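Local coordinates for protein DNA polymerase (Pyrobaculum calidifontis, PDB 5MDN) that probably catalyses template-directed DNA synthesis, adding deoxyribonucleotides from their triphosphates to a growing strand with release of diphosphate, at residues A454-F468 / W525-F537. Residues are numbered along the deposited sequence; the frame is centred on the assembly and turned at random.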
ATOM      1  N   ALA A 454       0.338  -0.597  34.266  1.00 78.04           N
ATOM      2  CA  ALA A 454       0.305   0.459  33.263  1.00 78.87           C
ATOM      3  C   ALA A 454      -0.224   1.743  33.886  1.00 77.80           C
ATOM      4  O   ALA A 454      -1.201   1.697  34.643  1.00 77.38           O
ATOM      5  CB  ALA A 454      -0.553   0.049  32.073  1.00 80.23           C
ATOM      6  N   PRO A 455       0.397   2.893  33.617  1.00 77.76           N
ATOM      7  CA  PRO A 455      -0.063   4.139  34.244  1.00 79.23           C
ATOM      8  C   PRO A 455      -1.532   4.425  33.944  1.00 81.34           C
ATOM      9  O   PRO A 455      -2.069   4.023  32.910  1.00 77.03           O
ATOM     10  CB  PRO A 455       0.865   5.203  33.644  1.00 77.65           C
ATOM     11  CG  PRO A 455       1.428   4.583  32.396  1.00 76.53           C
ATOM     12  CD  PRO A 455       1.532   3.117  32.708  1.00 77.12           C
ATOM     13  N   GLU A 456      -2.153   5.168  34.860  1.00 86.29           N
ATOM     14  CA  GLU A 456      -3.516   4.992  35.350  1.00 94.90           C
ATOM     15  C   GLU A 456      -4.553   4.432  34.377  1.00 97.06           C
ATOM     16  O   GLU A 456      -5.697   4.892  34.335  1.00106.43           O
ATOM     17  CB  GLU A 456      -3.997   6.324  35.929  1.00100.71           C
ATOM     18  CG  GLU A 456      -5.129   6.201  36.955  1.00 99.90           C
ATOM     19  CD  GLU A 456      -5.523   7.532  37.581  1.00100.38           C
ATOM     20  OE1 GLU A 456      -4.778   8.527  37.431  1.00 97.00           O
ATOM     21  OE2 GLU A 456      -6.601   7.582  38.208  1.00 97.78           O
ATOM     22  N   VAL A 457      -4.159   3.486  33.535  1.00 90.51           N
ATOM     23  CA  VAL A 457      -5.186   2.648  32.940  1.00 87.10           C
ATOM     24  C   VAL A 457      -5.351   1.417  33.817  1.00 81.14           C
ATOM     25  O   VAL A 457      -6.425   0.806  33.844  1.00 74.05           O
ATOM     26  CB  VAL A 457      -4.886   2.289  31.476  1.00 86.95           C
ATOM     27  CG1 VAL A 457      -3.744   1.324  31.386  1.00 87.39           C
ATOM     28  CG2 VAL A 457      -6.138   1.724  30.836  1.00 88.09           C
ATOM     29  N   GLY A 458      -4.298   1.070  34.561  1.00 79.24           N
ATOM     30  CA  GLY A 458      -4.336   0.065  35.602  1.00 80.66           C
ATOM     31  C   GLY A 458      -4.316  -1.372  35.142  1.00 83.58           C
ATOM     32  O   GLY A 458      -4.702  -2.258  35.911  1.00 84.06           O
ATOM     33  N   HIS A 459      -3.874  -1.641  33.919  1.00 85.26           N
ATOM     34  CA  HIS A 459      -3.726  -3.021  33.481  1.00 79.05           C
ATOM     35  C   HIS A 459      -2.393  -3.597  33.948  1.00 77.90           C
ATOM     36  O   HIS A 459      -1.394  -2.886  34.077  1.00 74.89           O
ATOM     37  CB  HIS A 459      -3.849  -3.119  31.961  1.00 77.09           C
ATOM     38  CG  HIS A 459      -5.166  -2.641  31.436  1.00 76.12           C
ATOM     39  ND1 HIS A 459      -6.371  -3.061  31.957  1.00 76.83           N
ATOM     40  CD2 HIS A 459      -5.466  -1.772  30.444  1.00 75.23           C
ATOM     41  CE1 HIS A 459      -7.358  -2.472  31.305  1.00 76.45           C
ATOM     42  NE2 HIS A 459      -6.835  -1.686  30.382  1.00 74.90           N
ATOM     43  N   ARG A 460      -2.385  -4.905  34.198  1.00 76.18           N
ATOM     44  CA  ARG A 460      -1.251  -5.581  34.814  1.00 77.38           C
ATOM     45  C   ARG A 460      -0.666  -6.611  33.858  1.00 73.70           C
ATOM     46  O   ARG A 460      -1.401  -7.315  33.160  1.00 70.10           O
ATOM     47  CB  ARG A 460      -1.657  -6.257  36.123  1.00 82.36           C
ATOM     48  CG  ARG A 460      -3.148  -6.300  36.356  1.00 85.78           C
ATOM     49  CD  ARG A 460      -3.438  -6.771  37.764  1.00 90.06           C
ATOM     50  NE  ARG A 460      -2.727  -8.008  38.071  1.00 96.10           N
ATOM     51  CZ  ARG A 460      -2.410  -8.408  39.298  1.00102.41           C
ATOM     52  NH1 ARG A 460      -2.740  -7.672  40.351  1.00112.54           N
ATOM     53  NH2 ARG A 460      -1.763  -9.552  39.471  1.00101.53           N
ATOM     54  N   PHE A 461       0.664  -6.691  33.832  1.00 71.90           N
ATOM     55  CA  PHE A 461       1.372  -7.534  32.881  1.00 68.74           C
ATOM     56  C   PHE A 461       2.500  -8.285  33.571  1.00 67.91           C
ATOM     57  O   PHE A 461       3.112  -7.795  34.526  1.00 67.77           O
ATOM     58  CB  PHE A 461       1.944  -6.720  31.710  1.00 68.56           C
ATOM     59  CG  PHE A 461       0.893  -6.121  30.816  1.00 69.01           C
ATOM     60  CD1 PHE A 461       0.249  -4.951  31.180  1.00 67.62           C
ATOM     61  CD2 PHE A 461       0.560  -6.715  29.608  1.00 68.54           C
ATOM     62  CE1 PHE A 461      -0.713  -4.389  30.365  1.00 65.70           C
ATOM     63  CE2 PHE A 461      -0.406  -6.155  28.784  1.00 67.11           C
ATOM     64  CZ  PHE A 461      -1.041  -4.990  29.166  1.00 67.28           C
ATOM     65  N   ARG A 462       2.807  -9.449  33.084  1.00 64.89           N
ATOM     66  CA  ARG A 462       3.843 -10.173  33.701  1.00 65.42           C
ATOM     67  C   ARG A 462       5.144  -9.744  33.208  1.00 61.05           C
ATOM     68  O   ARG A 462       5.320  -9.562  32.068  1.00 59.11           O
ATOM     69  CB  ARG A 462       3.722 -11.635  33.369  1.00 69.80           C
ATOM     70  CG  ARG A 462       2.313 -12.136  33.416  1.00 75.26           C
ATOM     71  CD  ARG A 462       2.224 -13.469  32.725  1.00 77.48           C
ATOM     72  NE  ARG A 462       3.170 -14.391  33.301  1.00 78.17           N
ATOM     73  CZ  ARG A 462       2.816 -15.393  34.083  1.00 80.41           C
ATOM     74  NH1 ARG A 462       1.538 -15.577  34.367  1.00 79.04           N
ATOM     75  NH2 ARG A 462       3.734 -16.198  34.573  1.00 79.16           N
ATOM     76  N   LYS A 463       6.065  -9.583  34.117  1.00 63.50           N
ATOM     77  CA  LYS A 463       7.436  -9.272  33.823  1.00 66.88           C
ATOM     78  C   LYS A 463       8.180 -10.507  33.320  1.00 65.47           C
ATOM     79  O   LYS A 463       9.112 -10.390  32.569  1.00 59.75           O
ATOM     80  CB  LYS A 463       8.055  -8.853  35.134  1.00 71.38           C
ATOM     81  CG  LYS A 463       9.016  -7.691  35.095  1.00 76.67           C
ATOM     82  CD  LYS A 463       9.150  -7.032  36.462  1.00 79.90           C
ATOM     83  CE  LYS A 463      10.555  -6.461  36.670  1.00 83.18           C
ATOM     84  NZ  LYS A 463      10.768  -5.742  37.959  1.00 83.79           N
ATOM     85  N   ALA A 464       7.696 -11.656  33.812  1.00 67.78           N
ATOM     86  CA  ALA A 464       8.032 -13.076  33.700  1.00 65.48           C
ATOM     87  C   ALA A 464       8.870 -13.565  32.585  1.00 64.88           C
ATOM     88  O   ALA A 464      10.029 -13.266  32.513  1.00 65.75           O
ATOM     89  CB  ALA A 464       6.748 -13.892  33.844  1.00 64.41           C
ATOM     90  N   PRO A 465       8.294 -14.417  31.773  1.00 64.05           N
ATOM     91  CA  PRO A 465       8.870 -14.979  30.579  1.00 62.09           C
ATOM     92  C   PRO A 465       8.402 -14.038  29.504  1.00 58.66           C
ATOM     93  O   PRO A 465       7.243 -13.795  29.392  1.00 54.89           O
ATOM     94  CB  PRO A 465       8.143 -16.282  30.474  1.00 63.23           C
ATOM     95  CG  PRO A 465       6.815 -15.988  31.031  1.00 62.82           C
ATOM     96  CD  PRO A 465       7.017 -15.018  32.128  1.00 62.02           C
ATOM     97  N   THR A 466       9.304 -13.534  28.698  1.00 58.85           N
ATOM     98  CA  THR A 466       8.992 -12.598  27.654  1.00 59.73           C
ATOM     99  C   THR A 466       7.835 -12.999  26.775  1.00 58.40           C
ATOM    100  O   THR A 466       7.694 -14.112  26.396  1.00 62.08           O
ATOM    101  CB  THR A 466      10.214 -12.310  26.791  1.00 58.49           C
ATOM    102  OG1 THR A 466      10.389 -13.390  25.931  1.00 64.70           O
ATOM    103  CG2 THR A 466      11.408 -12.291  27.570  1.00 58.38           C
ATOM    104  N   GLY A 467       6.966 -12.070  26.498  1.00 52.08           N
ATOM    105  CA  GLY A 467       5.802 -12.328  25.709  1.00 51.43           C
ATOM    106  C   GLY A 467       6.090 -12.518  24.267  1.00 50.08           C
ATOM    107  O   GLY A 467       7.140 -12.296  23.809  1.00 48.37           O
ATOM    108  N   PHE A 468       5.098 -12.895  23.528  1.00 49.83           N
ATOM    109  CA  PHE A 468       5.274 -13.179  22.108  1.00 50.91           C
ATOM    110  C   PHE A 468       5.644 -11.922  21.331  1.00 49.15           C
ATOM    111  O   PHE A 468       6.649 -11.899  20.612  1.00 49.04           O
ATOM    112  CB  PHE A 468       4.006 -13.814  21.537  1.00 50.31           C
ATOM    113  CG  PHE A 468       4.047 -14.011  20.048  1.00 49.43           C
ATOM    114  CD1 PHE A 468       5.069 -14.736  19.460  1.00 48.85           C
ATOM    115  CD2 PHE A 468       3.065 -13.468  19.237  1.00 50.42           C
ATOM    116  CE1 PHE A 468       5.112 -14.918  18.090  1.00 48.98           C
ATOM    117  CE2 PHE A 468       3.101 -13.646  17.866  1.00 49.71           C
ATOM    118  CZ  PHE A 468       4.125 -14.370  17.293  1.00 49.98           C
ATOM    119  N   TRP A 525      -3.694 -11.245  17.021  1.00 61.35           N
ATOM    120  CA  TRP A 525      -3.146 -10.943  18.336  1.00 57.59           C
ATOM    121  C   TRP A 525      -3.678  -9.626  18.892  1.00 57.85           C
ATOM    122  O   TRP A 525      -2.961  -8.918  19.608  1.00 57.00           O
ATOM    123  CB  TRP A 525      -1.619 -10.930  18.281  1.00 55.61           C
ATOM    124  CG  TRP A 525      -1.040 -12.303  18.225  1.00 53.53           C
ATOM    125  CD1 TRP A 525      -0.765 -13.116  19.282  1.00 51.73           C
ATOM    126  CD2 TRP A 525      -0.689 -13.041  17.048  1.00 54.39           C
ATOM    127  NE1 TRP A 525      -0.251 -14.310  18.840  1.00 53.07           N
ATOM    128  CE2 TRP A 525      -0.196 -14.290  17.471  1.00 52.99           C
ATOM    129  CE3 TRP A 525      -0.740 -12.764  15.679  1.00 57.48           C
ATOM    130  CZ2 TRP A 525       0.244 -15.262  16.575  1.00 55.67           C
ATOM    131  CZ3 TRP A 525      -0.301 -13.729  14.791  1.00 57.33           C
ATOM    132  CH2 TRP A 525       0.184 -14.962  15.242  1.00 56.31           C
ATOM    133  N   TYR A 526      -4.925  -9.288  18.570  1.00 61.97           N
ATOM    134  CA  TYR A 526      -5.560  -8.100  19.122  1.00 64.72           C
ATOM    135  C   TYR A 526      -5.967  -8.339  20.570  1.00 66.41           C
ATOM    136  O   TYR A 526      -6.619  -9.338  20.889  1.00 66.78           O
ATOM    137  CB  TYR A 526      -6.784  -7.704  18.299  1.00 64.01           C
ATOM    138  CG  TYR A 526      -7.628  -6.644  18.973  1.00 67.54           C
ATOM    139  CD1 TYR A 526      -7.181  -5.331  19.073  1.00 69.32           C
ATOM    140  CD2 TYR A 526      -8.862  -6.957  19.528  1.00 69.22           C
ATOM    141  CE1 TYR A 526      -7.942  -4.362  19.697  1.00 69.43           C
ATOM    142  CE2 TYR A 526      -9.631  -5.995  20.154  1.00 70.61           C
ATOM    143  CZ  TYR A 526      -9.165  -4.698  20.236  1.00 70.20           C
ATOM    144  OH  TYR A 526      -9.925  -3.735  20.858  1.00 70.36           O
ATOM    145  N   LYS A 527      -5.579  -7.414  21.445  1.00 62.80           N
ATOM    146  CA  LYS A 527      -6.074  -7.374  22.816  1.00 69.21           C
ATOM    147  C   LYS A 527      -6.193  -5.915  23.225  1.00 72.78           C
ATOM    148  O   LYS A 527      -5.208  -5.173  23.162  1.00 69.85           O
ATOM    149  CB  LYS A 527      -5.150  -8.138  23.768  1.00 70.64           C
ATOM    150  CG  LYS A 527      -5.660  -8.205  25.194  1.00 72.05           C
ATOM    151  CD  LYS A 527      -6.909  -9.067  25.276  1.00 74.80           C
ATOM    152  CE  LYS A 527      -6.588 -10.496  25.687  1.00 76.94           C
ATOM    153  NZ  LYS A 527      -6.125 -10.571  27.096  1.00 77.90           N
ATOM    154  N   LYS A 528      -7.400  -5.507  23.628  1.00 77.63           N
ATOM    155  CA  LYS A 528      -7.653  -4.095  23.906  1.00 79.99           C
ATOM    156  C   LYS A 528      -6.765  -3.576  25.029  1.00 72.12           C
ATOM    157  O   LYS A 528      -6.249  -2.455  24.952  1.00 70.05           O
ATOM    158  CB  LYS A 528      -9.125  -3.887  24.261  1.00 88.30           C
ATOM    159  CG  LYS A 528      -9.487  -2.438  24.539  1.00 93.60           C
ATOM    160  CD  LYS A 528     -10.963  -2.284  24.852  1.00 96.43           C
ATOM    161  CE  LYS A 528     -11.280  -2.840  26.232  1.00 96.64           C
ATOM    162  NZ  LYS A 528     -12.724  -2.718  26.569  1.00 98.77           N
ATOM    163  N   GLU A 529      -6.569  -4.376  26.078  1.00 78.96           N
ATOM    164  CA  GLU A 529      -5.789  -3.920  27.223  1.00 74.63           C
ATOM    165  C   GLU A 529      -4.316  -3.733  26.885  1.00 72.52           C
ATOM    166  O   GLU A 529      -3.627  -2.979  27.578  1.00 69.10           O
ATOM    167  CB  GLU A 529      -5.933  -4.901  28.387  1.00 74.91           C
ATOM    168  CG  GLU A 529      -7.348  -5.012  28.931  1.00 74.32           C
ATOM    169  CD  GLU A 529      -8.144  -6.115  28.266  1.00 74.80           C
ATOM    170  OE1 GLU A 529      -7.666  -6.660  27.249  1.00 75.06           O
ATOM    171  OE2 GLU A 529      -9.251  -6.431  28.749  1.00 77.51           O
ATOM    172  N   VAL A 530      -3.819  -4.397  25.841  1.00 67.02           N
ATOM    173  CA  VAL A 530      -2.450  -4.157  25.397  1.00 66.27           C
ATOM    174  C   VAL A 530      -2.342  -2.792  24.729  1.00 69.51           C
ATOM    175  O   VAL A 530      -1.491  -1.972  25.093  1.00 73.98           O
ATOM    176  CB  VAL A 530      -1.978  -5.282  24.458  1.00 67.62           C
ATOM    177  CG1 VAL A 530      -0.527  -5.063  24.057  1.00 69.33           C
ATOM    178  CG2 VAL A 530      -2.144  -6.634  25.131  1.00 68.13           C
ATOM    179  N   ALA A 531      -3.203  -2.530  23.742  1.00 68.27           N
ATOM    180  CA  ALA A 531      -3.181  -1.248  23.043  1.00 69.01           C
ATOM    181  C   ALA A 531      -3.355  -0.086  24.013  1.00 68.91           C
ATOM    182  O   ALA A 531      -2.592   0.886  23.981  1.00 71.31           O
ATOM    183  CB  ALA A 531      -4.267  -1.221  21.966  1.00 68.82           C
ATOM    184  N   GLU A 532      -4.356  -0.173  24.892  1.00 73.14           N
ATOM    185  CA  GLU A 532      -4.592   0.900  25.852  1.00 72.59           C
ATOM    186  C   GLU A 532      -3.410   1.085  26.798  1.00 70.34           C
ATOM    187  O   GLU A 532      -3.122   2.211  27.220  1.00 69.49           O
ATOM    188  CB  GLU A 532      -5.874   0.623  26.638  1.00 74.02           C
ATOM    189  CG  GLU A 532      -7.142   0.741  25.803  1.00 76.38           C
ATOM    190  CD  GLU A 532      -8.399   0.448  26.598  1.00 76.69           C
ATOM    191  OE1 GLU A 532      -8.282  -0.047  27.739  1.00 70.92           O
ATOM    192  OE2 GLU A 532      -9.504   0.715  26.080  1.00 76.12           O
ATOM    193  N   SER A 533      -2.722  -0.003  27.149  1.00 68.02           N
ATOM    194  CA  SER A 533      -1.538   0.119  27.995  1.00 68.69           C
ATOM    195  C   SER A 533      -0.380   0.760  27.240  1.00 67.79           C
ATOM    196  O   SER A 533       0.394   1.529  27.821  1.00 66.67           O
ATOM    197  CB  SER A 533      -1.134  -1.250  28.537  1.00 68.64           C
ATOM    198  OG  SER A 533      -2.169  -1.806  29.330  1.00 67.21           O
ATOM    199  N   VAL A 534      -0.238   0.449  25.949  1.00 63.18           N
ATOM    200  CA  VAL A 534       0.833   1.049  25.158  1.00 67.75           C
ATOM    201  C   VAL A 534       0.620   2.552  25.020  1.00 71.94           C
ATOM    202  O   VAL A 534       1.570   3.337  25.122  1.00 72.79           O
ATOM    203  CB  VAL A 534       0.937   0.358  23.786  1.00 68.81           C
ATOM    204  CG1 VAL A 534       1.983   1.045  22.922  1.00 68.93           C
ATOM    205  CG2 VAL A 534       1.285  -1.110  23.956  1.00 68.48           C
ATOM    206  N   THR A 535      -0.626   2.978  24.784  1.00 73.20           N
ATOM    207  CA  THR A 535      -0.914   4.406  24.677  1.00 72.81           C
ATOM    208  C   THR A 535      -0.635   5.128  25.988  1.00 70.73           C
ATOM    209  O   THR A 535      -0.053   6.220  25.992  1.00 67.61           O
ATOM    210  CB  THR A 535      -2.368   4.626  24.256  1.00 74.85           C
ATOM    211  OG1 THR A 535      -3.241   4.194  25.307  1.00 79.27           O
ATOM    212  CG2 THR A 535      -2.683   3.848  22.994  1.00 75.94           C
ATOM    213  N   ALA A 536      -1.049   4.537  27.112  1.00 68.49           N
ATOM    214  CA  ALA A 536      -0.904   5.211  28.398  1.00 67.63           C
ATOM    215  C   ALA A 536       0.562   5.391  28.764  1.00 69.12           C
ATOM    216  O   ALA A 536       0.958   6.453  29.258  1.00 72.36           O
ATOM    217  CB  ALA A 536      -1.639   4.432  29.488  1.00 67.37           C
ATOM    218  N   PHE A 537       1.383   4.362  28.535  1.00 65.71           N
ATOM    219  CA  PHE A 537       2.826   4.541  28.651  1.00 67.59           C
ATOM    220  C   PHE A 537       3.323   5.598  27.674  1.00 66.91           C
ATOM    221  O   PHE A 537       4.166   6.429  28.026  1.00 65.42           O
ATOM    222  CB  PHE A 537       3.551   3.215  28.416  1.00 70.35           C
ATOM    223  CG  PHE A 537       3.681   2.361  29.648  1.00 72.92           C
ATOM    224  CD1 PHE A 537       4.559   2.713  30.662  1.00 72.20           C
ATOM    225  CD2 PHE A 537       2.944   1.194  29.783  1.00 74.19           C
ATOM    226  CE1 PHE A 537       4.690   1.926  31.792  1.00 71.42           C
ATOM    227  CE2 PHE A 537       3.071   0.404  30.911  1.00 75.04           C
ATOM    228  CZ  PHE A 537       3.945   0.770  31.917  1.00 75.07           C
TER
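Pro455 meets Phe537 at about a right angle, pointing its CD at the centre of the phenyl ring, 3.4 Å from the centroid, a CH-pi contact in which the polarised C-H beside the proline nitrogen meets the aromatic face. Tyr432 stacks on the same phenylalanine, and Ala454 adds its CB at 3.8 Å from Phe537 CE2. Ala536 is small enough for the turn to settle on the helix, with its CB 3.5 Å from the carbonyl O of Pro455. Deeper in, Phe461 turns its ring edge to the helix, and Val530 CG2 touches CE2 of Phe461 at that edge. Ser533 suits this buried position because its hydroxyl donates back to Glu529 O at 2.6 Å, almost in line with the carbonyl (169°), leaving a compact group whose proton is used within the helix. The whole arrangement packs a two-stranded antiparallel hairpin, 451-453 with 460-462, across the start of the long helix 528-551 in the polymerase region of this family B enzyme, strand 460-462 crossing the 528-537 part of the helix at -100°. A separate patch closes the far end, where Phe468 CE2 rests over one face of the Trp525 indole, 3.4 Å from Trp525 CE2, the two ring planes oblique to each other, and Ala382 of helix 370-384 touches both residues. The partly exposed margin is looser and more polar. There His459, with CG anti to the carbonyl carbon (chi1 -60°), carries its imidazole to the helix, where one face lies over Glu529 CG, while NE2 gives a weak hydrogen bond of 3.4 Å to Glu532 OE1, with ring and carboxylate nearly coplanar. Replacing His459 with an alanine would probably leave Glu532 without this donor and uncover the Glu529 methylene. Val457 borders the same margin, its CG2 coming no nearer than 4.2 Å to Glu532 OE1.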